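Local coordinates for cutm, flavoprotein of carbon monoxide dehydrogenase (Hydrogenophaga pseudoflava, PDB 1FFV) that carries FAD as the flavoprotein subunit of carbon monoxide dehydrogenase and probably passes electrons from the enzyme's iron-sulfur clusters to an external acceptor, at residues Y183-R188 / D192-G197; T222-E227 / I251-P256. One frame throughout, in Å; residues are numbered along the deposited sequence.

Interaction 1 of 2, residues Y183-R188 / D192-G197; sequences YEKLKR and DWATAG. With FAD (flavin-adenine dinucleotide), chain J.
The antiparallel beta hairpin of strands 180-186 and 196-205 brings its turn-side end up to the flavin ring of FAD, and Leu-186 sets its pairing. Leu-186 N donates to Ala-196 O (3.0 Å), and Thr-195 N gives a short, straight bond of 2.7 Å to Leu-186 O. One step along, Lys-185 and Gly-197 form a non-hydrogen-bonded pair, where Gly-197 CA approaches Glu-184 O at 3.1 Å in a CA-H...O contact. Lys-185 runs fully extended, CG anti to the backbone N (chi1 173°), its CG lying on Ala-194 CB. That reach delivers NZ to FAD O4 in a hydrogen bond of 2.9 Å, while Asp-192 O is only a weak partner; Leu-100 O and the carboxylate of Asp-124 also hold the ammonium. Trp-193 lays one face of its indole over the flavin, with CZ2 3.3 Å from FAD C9A. Nearer the turn, Arg-188 bends at chi2 and chi3 and crosses Asp-192, making a salt bridge, NH1 to Asp-192 OD2 2.8 Å, on the syn side of the carboxylate, with the guanidinium and carboxylate planes 32° apart. Asp-192 OD1 pairs with Arg-261, and Arg-188 NH2 reaches an acidic side chain of another protein chain of the assembly. A water links Arg-188 N, Trp-193 O and Thr-195 OG1 across the hairpin near its turn. With a lysine on O4 and an indole over the ring, the hairpin helps hold the flavin in place, and the ammonium may draw electron density toward O4, an effect that Asp-124 would probably moderate.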
loop_
_atom_site.group_PDB
_atom_site.type_symbol
_atom_site.label_atom_id
_atom_site.label_comp_id
_atom_site.label_asym_id
_atom_site.label_seq_id
_atom_site.Cartn_x
_atom_site.Cartn_y
_atom_site.Cartn_z
ATOM N N TYR C 183 -43.433 -37.659 -0.349
ATOM C CA TYR C 183 -43.454 -36.221 -0.583
ATOM C C TYR C 183 -42.776 -35.994 -1.924
ATOM O O TYR C 183 -41.556 -36.106 -2.038
ATOM C CB TYR C 183 -42.720 -35.417 0.488
ATOM C CG TYR C 183 -42.985 -33.935 0.336
ATOM C CD1 TYR C 183 -44.298 -33.461 0.251
ATOM C CD2 TYR C 183 -41.942 -33.010 0.228
ATOM C CE1 TYR C 183 -44.573 -32.111 0.057
ATOM C CE2 TYR C 183 -42.209 -31.641 0.032
ATOM C CZ TYR C 183 -43.532 -31.208 -0.051
ATOM O OH TYR C 183 -43.843 -29.882 -0.245
ATOM N N GLU C 184 -43.581 -35.770 -2.954
ATOM C CA GLU C 184 -43.051 -35.525 -4.291
ATOM C C GLU C 184 -42.999 -34.021 -4.495
ATOM O O GLU C 184 -44.034 -33.353 -4.458
ATOM C CB GLU C 184 -43.941 -36.170 -5.356
ATOM C CG GLU C 184 -43.974 -37.694 -5.320
ATOM C CD GLU C 184 -42.644 -38.339 -5.682
ATOM O OE1 GLU C 184 -41.996 -37.905 -6.662
ATOM O OE2 GLU C 184 -42.248 -39.295 -4.981
ATOM N N LYS C 185 -41.795 -33.493 -4.695
ATOM C CA LYS C 185 -41.611 -32.060 -4.895
ATOM C C LYS C 185 -40.920 -31.702 -6.221
ATOM O O LYS C 185 -39.758 -32.053 -6.452
ATOM C CB LYS C 185 -40.841 -31.476 -3.700
ATOM C CG LYS C 185 -40.420 -30.022 -3.825
ATOM C CD LYS C 185 -39.603 -29.620 -2.597
ATOM C CE LYS C 185 -39.161 -28.159 -2.641
ATOM N NZ LYS C 185 -38.455 -27.767 -1.394
ATOM N N LEU C 186 -41.656 -31.007 -7.088
ATOM C CA LEU C 186 -41.148 -30.563 -8.384
ATOM C C LEU C 186 -40.477 -29.214 -8.116
ATOM O O LEU C 186 -41.131 -28.278 -7.660
ATOM C CB LEU C 186 -42.315 -30.374 -9.355
ATOM C CG LEU C 186 -42.112 -30.500 -10.866
ATOM C CD1 LEU C 186 -43.130 -29.609 -11.536
ATOM C CD2 LEU C 186 -40.720 -30.094 -11.301
ATOM N N LYS C 187 -39.195 -29.097 -8.439
ATOM C CA LYS C 187 -38.443 -27.861 -8.177
ATOM C C LYS C 187 -37.425 -27.581 -9.294
ATOM O O LYS C 187 -36.849 -28.524 -9.845
ATOM C CB LYS C 187 -37.688 -28.038 -6.854
ATOM C CG LYS C 187 -36.778 -29.251 -6.933
ATOM C CD LYS C 187 -36.122 -29.663 -5.654
ATOM C CE LYS C 187 -35.272 -30.894 -5.949
ATOM N NZ LYS C 187 -34.937 -31.643 -4.720
ATOM N N ARG C 188 -37.177 -26.297 -9.593
ATOM C CA ARG C 188 -36.212 -25.904 -10.634
ATOM C C ARG C 188 -34.796 -26.346 -10.305
ATOM O O ARG C 188 -34.013 -26.677 -11.197
ATOM C CB ARG C 188 -36.170 -24.385 -10.829
ATOM C CG ARG C 188 -37.380 -23.766 -11.474
ATOM C CD ARG C 188 -37.958 -22.771 -10.517
ATOM N NE ARG C 188 -37.954 -21.420 -11.044
ATOM C CZ ARG C 188 -37.841 -20.325 -10.301
ATOM N NH1 ARG C 188 -37.707 -20.407 -8.981
ATOM N NH2 ARG C 188 -37.910 -19.139 -10.883
ATOM N N ASP C 192 -34.749 -24.765 -3.778
ATOM C CA ASP C 192 -35.746 -23.814 -4.260
ATOM C C ASP C 192 -37.113 -24.277 -3.786
ATOM O O ASP C 192 -37.283 -25.431 -3.386
ATOM C CB ASP C 192 -35.717 -23.752 -5.793
ATOM C CG ASP C 192 -36.586 -22.630 -6.373
ATOM O OD1 ASP C 192 -36.950 -21.677 -5.654
ATOM O OD2 ASP C 192 -36.886 -22.690 -7.582
ATOM N N TRP C 193 -38.081 -23.370 -3.801
ATOM C CA TRP C 193 -39.435 -23.712 -3.400
ATOM C C TRP C 193 -40.083 -24.526 -4.506
ATOM O O TRP C 193 -39.739 -24.394 -5.678
ATOM C CB TRP C 193 -40.239 -22.451 -3.090
ATOM C CG TRP C 193 -39.845 -21.830 -1.778
ATOM C CD1 TRP C 193 -40.433 -22.043 -0.559
ATOM C CD2 TRP C 193 -38.789 -20.892 -1.551
ATOM N NE1 TRP C 193 -39.813 -21.292 0.408
ATOM C CE2 TRP C 193 -38.800 -20.573 -0.173
ATOM C CE3 TRP C 193 -37.832 -20.290 -2.377
ATOM C CZ2 TRP C 193 -37.893 -19.670 0.397
ATOM C CZ3 TRP C 193 -36.931 -19.398 -1.814
ATOM C CH2 TRP C 193 -36.969 -19.095 -0.433
ATOM N N ALA C 194 -40.990 -25.407 -4.123
ATOM C CA ALA C 194 -41.660 -26.260 -5.085
ATOM C C ALA C 194 -42.509 -25.504 -6.093
ATOM O O ALA C 194 -43.078 -24.452 -5.781
ATOM C CB ALA C 194 -42.531 -27.268 -4.354
ATOM N N THR C 195 -42.528 -26.015 -7.322
ATOM C CA THR C 195 -43.381 -25.463 -8.364
ATOM C C THR C 195 -44.751 -26.078 -8.027
ATOM O O THR C 195 -45.801 -25.472 -8.227
ATOM C CB THR C 195 -42.942 -25.936 -9.768
ATOM O OG1 THR C 195 -41.645 -25.407 -10.069
ATOM C CG2 THR C 195 -43.931 -25.466 -10.822
ATOM N N ALA C 196 -44.702 -27.297 -7.497
ATOM C CA ALA C 196 -45.867 -28.052 -7.075
ATOM C C ALA C 196 -45.352 -29.219 -6.234
ATOM O O ALA C 196 -44.270 -29.741 -6.486
ATOM C CB ALA C 196 -46.638 -28.562 -8.277
ATOM N N GLY C 197 -46.096 -29.587 -5.202
ATOM C CA GLY C 197 -45.681 -30.697 -4.366
ATOM C C GLY C 197 -46.881 -31.403 -3.767
ATOM O O GLY C 197 -47.969 -30.824 -3.676
HETATM P PA FAD J . -38.342 -16.997 10.841
HETATM O O1A FAD J . -38.199 -16.315 12.139
HETATM O O2A FAD J . -37.599 -16.582 9.786
HETATM O O5B FAD J . -39.785 -16.786 10.522
HETATM C C5B FAD J . -40.787 -17.188 11.433
HETATM C C4B FAD J . -42.073 -16.460 11.061
HETATM O O4B FAD J . -43.082 -17.128 11.880
HETATM C C3B FAD J . -42.204 -15.041 11.545
HETATM O O3B FAD J . -43.316 -14.349 11.104
HETATM C C2B FAD J . -42.095 -15.288 13.034
HETATM O O2B FAD J . -42.452 -14.153 13.748
HETATM C C1B FAD J . -43.043 -16.432 13.210
HETATM N N9A FAD J . -42.624 -17.496 14.105
HETATM C C8A FAD J . -41.449 -18.203 14.074
HETATM N N7A FAD J . -41.373 -19.120 15.035
HETATM C C5A FAD J . -42.552 -18.996 15.725
HETATM C C6A FAD J . -43.081 -19.719 16.873
HETATM N N6A FAD J . -42.452 -20.679 17.495
HETATM N N1A FAD J . -44.314 -19.302 17.278
HETATM C C2A FAD J . -45.001 -18.314 16.662
HETATM N N3A FAD J . -44.601 -17.606 15.608
HETATM C C4A FAD J . -43.367 -17.988 15.165
HETATM N N1 FAD J . -38.707 -23.477 3.216
HETATM C C2 FAD J . -39.324 -24.535 2.709
HETATM O O2 FAD J . -40.260 -25.021 3.251
HETATM N N3 FAD J . -38.916 -25.152 1.502
HETATM C C4 FAD J . -37.850 -24.681 0.785
HETATM O O4 FAD J . -37.528 -25.239 -0.244
HETATM C C4X FAD J . -37.164 -23.517 1.322
HETATM N N5 FAD J . -36.117 -23.012 0.664
HETATM C C5X FAD J . -35.507 -21.924 1.206
HETATM C C6 FAD J . -34.416 -21.407 0.507
HETATM C C7 FAD J . -33.735 -20.323 0.959
HETATM C C7M FAD J . -32.561 -19.784 0.178
HETATM C C8 FAD J . -34.127 -19.682 2.187
HETATM C C8M FAD J . -33.389 -18.473 2.711
HETATM C C9 FAD J . -35.219 -20.191 2.907
HETATM C C9A FAD J . -35.901 -21.300 2.424
HETATM N N10 FAD J . -37.020 -21.865 3.102
HETATM C C10 FAD J . -37.642 -22.939 2.579
HETATM C "C1'" FAD J . -37.461 -21.263 4.404
HETATM C "C2'" FAD J . -37.065 -21.833 5.845
HETATM O "O2'" FAD J . -37.448 -23.080 5.329
HETATM C "C3'" FAD J . -37.947 -20.700 6.333
HETATM O "O3'" FAD J . -36.617 -20.702 6.902
HETATM C "C4'" FAD J . -38.329 -20.586 7.793
HETATM O "O4'" FAD J . -39.477 -20.524 6.886
HETATM C "C5'" FAD J . -39.122 -19.450 8.450
HETATM O "O5'" FAD J . -38.575 -20.425 9.610
HETATM P P FAD J . -37.599 -19.773 10.592
HETATM O O1P FAD J . -37.362 -20.867 11.658
HETATM O O2P FAD J . -36.427 -19.326 10.006
HETATM O O3P FAD J . -38.252 -18.567 11.130
HETATM O O HOH W 1 -41.298 -26.019 -1.304
HETATM O O HOH W 2 -39.452 -24.810 -8.507
#

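Interaction 2 of 2, residues T222-E227 / I251-P256. Unlike the reference sequence in segment 222-227: Ala-226 (reference Arg).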
loop_
_atom_site.group_PDB
_atom_site.type_symbol
_atom_site.label_atom_id
_atom_site.label_comp_id
_atom_site.label_asym_id
_atom_site.label_seq_id
_atom_site.Cartn_x
_atom_site.Cartn_y
_atom_site.Cartn_z
ATOM N N THR C 222 -52.731 -21.214 0.038
ATOM C CA THR C 222 -52.365 -21.946 1.250
ATOM C C THR C 222 -52.131 -23.403 0.877
ATOM O O THR C 222 -52.486 -23.832 -0.223
ATOM C CB THR C 222 -53.525 -21.959 2.295
ATOM O OG1 THR C 222 -54.642 -22.706 1.781
ATOM C CG2 THR C 222 -53.988 -20.553 2.606
ATOM N N ALA C 223 -51.542 -24.159 1.797
ATOM C CA ALA C 223 -51.336 -25.578 1.573
ATOM C C ALA C 223 -52.752 -26.141 1.615
ATOM O O ALA C 223 -53.599 -25.639 2.360
ATOM C CB ALA C 223 -50.504 -26.170 2.685
ATOM N N LEU C 224 -53.021 -27.179 0.836
ATOM C CA LEU C 224 -54.365 -27.724 0.811
ATOM C C LEU C 224 -54.476 -29.213 1.043
ATOM O O LEU C 224 -53.669 -30.000 0.538
ATOM C CB LEU C 224 -55.028 -27.426 -0.537
ATOM C CG LEU C 224 -55.145 -26.007 -1.090
ATOM C CD1 LEU C 224 -55.835 -26.080 -2.441
ATOM C CD2 LEU C 224 -55.934 -25.103 -0.143
ATOM N N ARG C 225 -55.490 -29.597 1.814
ATOM C CA ARG C 225 -55.772 -31.007 2.032
ATOM C C ARG C 225 -56.713 -31.329 0.873
ATOM O O ARG C 225 -57.511 -30.477 0.467
ATOM C CB ARG C 225 -56.497 -31.238 3.353
ATOM C CG ARG C 225 -56.840 -32.694 3.576
ATOM C CD ARG C 225 -57.544 -32.911 4.892
ATOM N NE ARG C 225 -57.889 -34.318 5.087
ATOM C CZ ARG C 225 -58.687 -34.766 6.049
ATOM N NH1 ARG C 225 -59.232 -33.914 6.911
ATOM N NH2 ARG C 225 -58.932 -36.066 6.156
ATOM N N ALA C 226 -56.598 -32.527 0.310
ATOM C CA ALA C 226 -57.459 -32.912 -0.806
ATOM C C ALA C 226 -58.420 -34.026 -0.384
ATOM O O ALA C 226 -58.179 -35.208 -0.652
ATOM C CB ALA C 226 -56.608 -33.336 -1.998
ATOM N N GLU C 227 -59.507 -33.640 0.283
ATOM C CA GLU C 227 -60.493 -34.602 0.768
ATOM C C GLU C 227 -61.236 -35.372 -0.312
ATOM O O GLU C 227 -61.396 -36.584 -0.187
ATOM C CB GLU C 227 -61.469 -33.957 1.756
ATOM C CG GLU C 227 -60.846 -33.672 3.118
ATOM C CD GLU C 227 -61.884 -33.499 4.210
ATOM O OE1 GLU C 227 -62.002 -32.380 4.751
ATOM O OE2 GLU C 227 -62.585 -34.488 4.526
ATOM N N ILE C 251 -56.578 -31.912 -8.673
ATOM C CA ILE C 251 -56.454 -30.899 -9.713
ATOM C C ILE C 251 -57.614 -29.899 -9.640
ATOM O O ILE C 251 -57.417 -28.698 -9.791
ATOM C CB ILE C 251 -56.384 -31.560 -11.122
ATOM C CG1 ILE C 251 -54.943 -31.993 -11.421
ATOM C CG2 ILE C 251 -56.932 -30.628 -12.200
ATOM C CD1 ILE C 251 -54.768 -32.761 -12.726
ATOM N N ALA C 252 -58.810 -30.400 -9.335
ATOM C CA ALA C 252 -60.004 -29.557 -9.250
ATOM C C ALA C 252 -59.967 -28.439 -8.198
ATOM O O ALA C 252 -60.601 -27.397 -8.378
ATOM C CB ALA C 252 -61.241 -30.428 -9.048
ATOM N N ILE C 253 -59.230 -28.649 -7.112
ATOM C CA ILE C 253 -59.159 -27.650 -6.053
ATOM C C ILE C 253 -57.954 -26.731 -6.133
ATOM O O ILE C 253 -57.754 -25.900 -5.247
ATOM C CB ILE C 253 -59.201 -28.290 -4.637
ATOM C CG1 ILE C 253 -57.925 -29.091 -4.368
ATOM C CG2 ILE C 253 -60.426 -29.181 -4.502
ATOM C CD1 ILE C 253 -57.847 -29.673 -2.970
ATOM N N CYS C 254 -57.133 -26.891 -7.168
ATOM C CA CYS C 254 -55.961 -26.032 -7.321
ATOM C C CYS C 254 -56.367 -24.611 -7.715
ATOM O O CYS C 254 -57.369 -24.416 -8.400
ATOM C CB CYS C 254 -55.008 -26.605 -8.368
ATOM S SG CYS C 254 -54.148 -28.102 -7.850
ATOM N N GLU C 255 -55.632 -23.625 -7.207
ATOM C CA GLU C 255 -55.860 -22.205 -7.515
ATOM C C GLU C 255 -54.456 -21.603 -7.494
ATOM O O GLU C 255 -54.171 -20.688 -6.714
ATOM C CB GLU C 255 -56.704 -21.527 -6.427
ATOM C CG GLU C 255 -57.664 -22.437 -5.673
ATOM N N PRO C 256 -53.570 -22.071 -8.389
ATOM C CA PRO C 256 -52.189 -21.581 -8.441
ATOM C C PRO C 256 -52.015 -20.147 -8.878
ATOM O O PRO C 256 -52.807 -19.623 -9.656
ATOM C CB PRO C 256 -51.520 -22.532 -9.437
ATOM C CG PRO C 256 -52.492 -23.708 -9.556
ATOM C CD PRO C 256 -53.810 -23.024 -9.482
#
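A small apolar contact, in which the side chains of Leu-224 and Ile-253 pass alongside each other, pointing opposite ways, joins the short edge strand 224-225 to the C-terminal end of helix 240-252. Leu-224 brings CD1 to 4.1 Å from Ile-253 CG1, and the same methyl rests 3.4 Å from the backbone Ile-253 O. Ile-253 in turn holds CG1 between its backbone N and carbonyl carbon (chi1 68°), which sends CD1 out over the end of the strand. There it sits 3.5 Å from Arg-225 O and 4.0 Å from Ala-226 CB. In fold terms this is the outer strand of the antiparallel four-stranded sheet in the C-terminal region meeting the end of helix 240-252; the strand and the residue after it are hydrogen-bonded, through Leu-224 and Ala-226, to strand 208-217. Ala-226, which differs here from the arginine of the reference sequence, occupies the N-cap position of helix 227-231, so Ile-253 touches the chain just where strand gives way to helix. Arg-225 starts away from Ile-253, and its guanidinium makes salt bridges with Glu-230 and Asp-150. Beyond Ile-253, Cys-254 and Pro-256 pack against helix 264-285, and Glu-255 is hydrogen-bonded through its backbone to Val-219.

In the fold
Both contacts belong to one four-stranded antiparallel sheet, at its two outermost strands: interaction 1 involves strand 180-186 and its neighbour 196-205, interaction 2 strand 224-225. Strand 208-217 lies between them, and their centres are 15 Å apart with nearest atoms about 7 Å apart, so they do not touch. Helix 264-285 is a neighbour of both, covering Leu-186 in one and Cys-254 and Pro-256 in the other. Each is partly buried, but interaction 1 is the larger and mostly polar, facing FAD and another protein chain. Interaction 2 rests on a few aliphatic groups, and no other chain of the assembly reaches it.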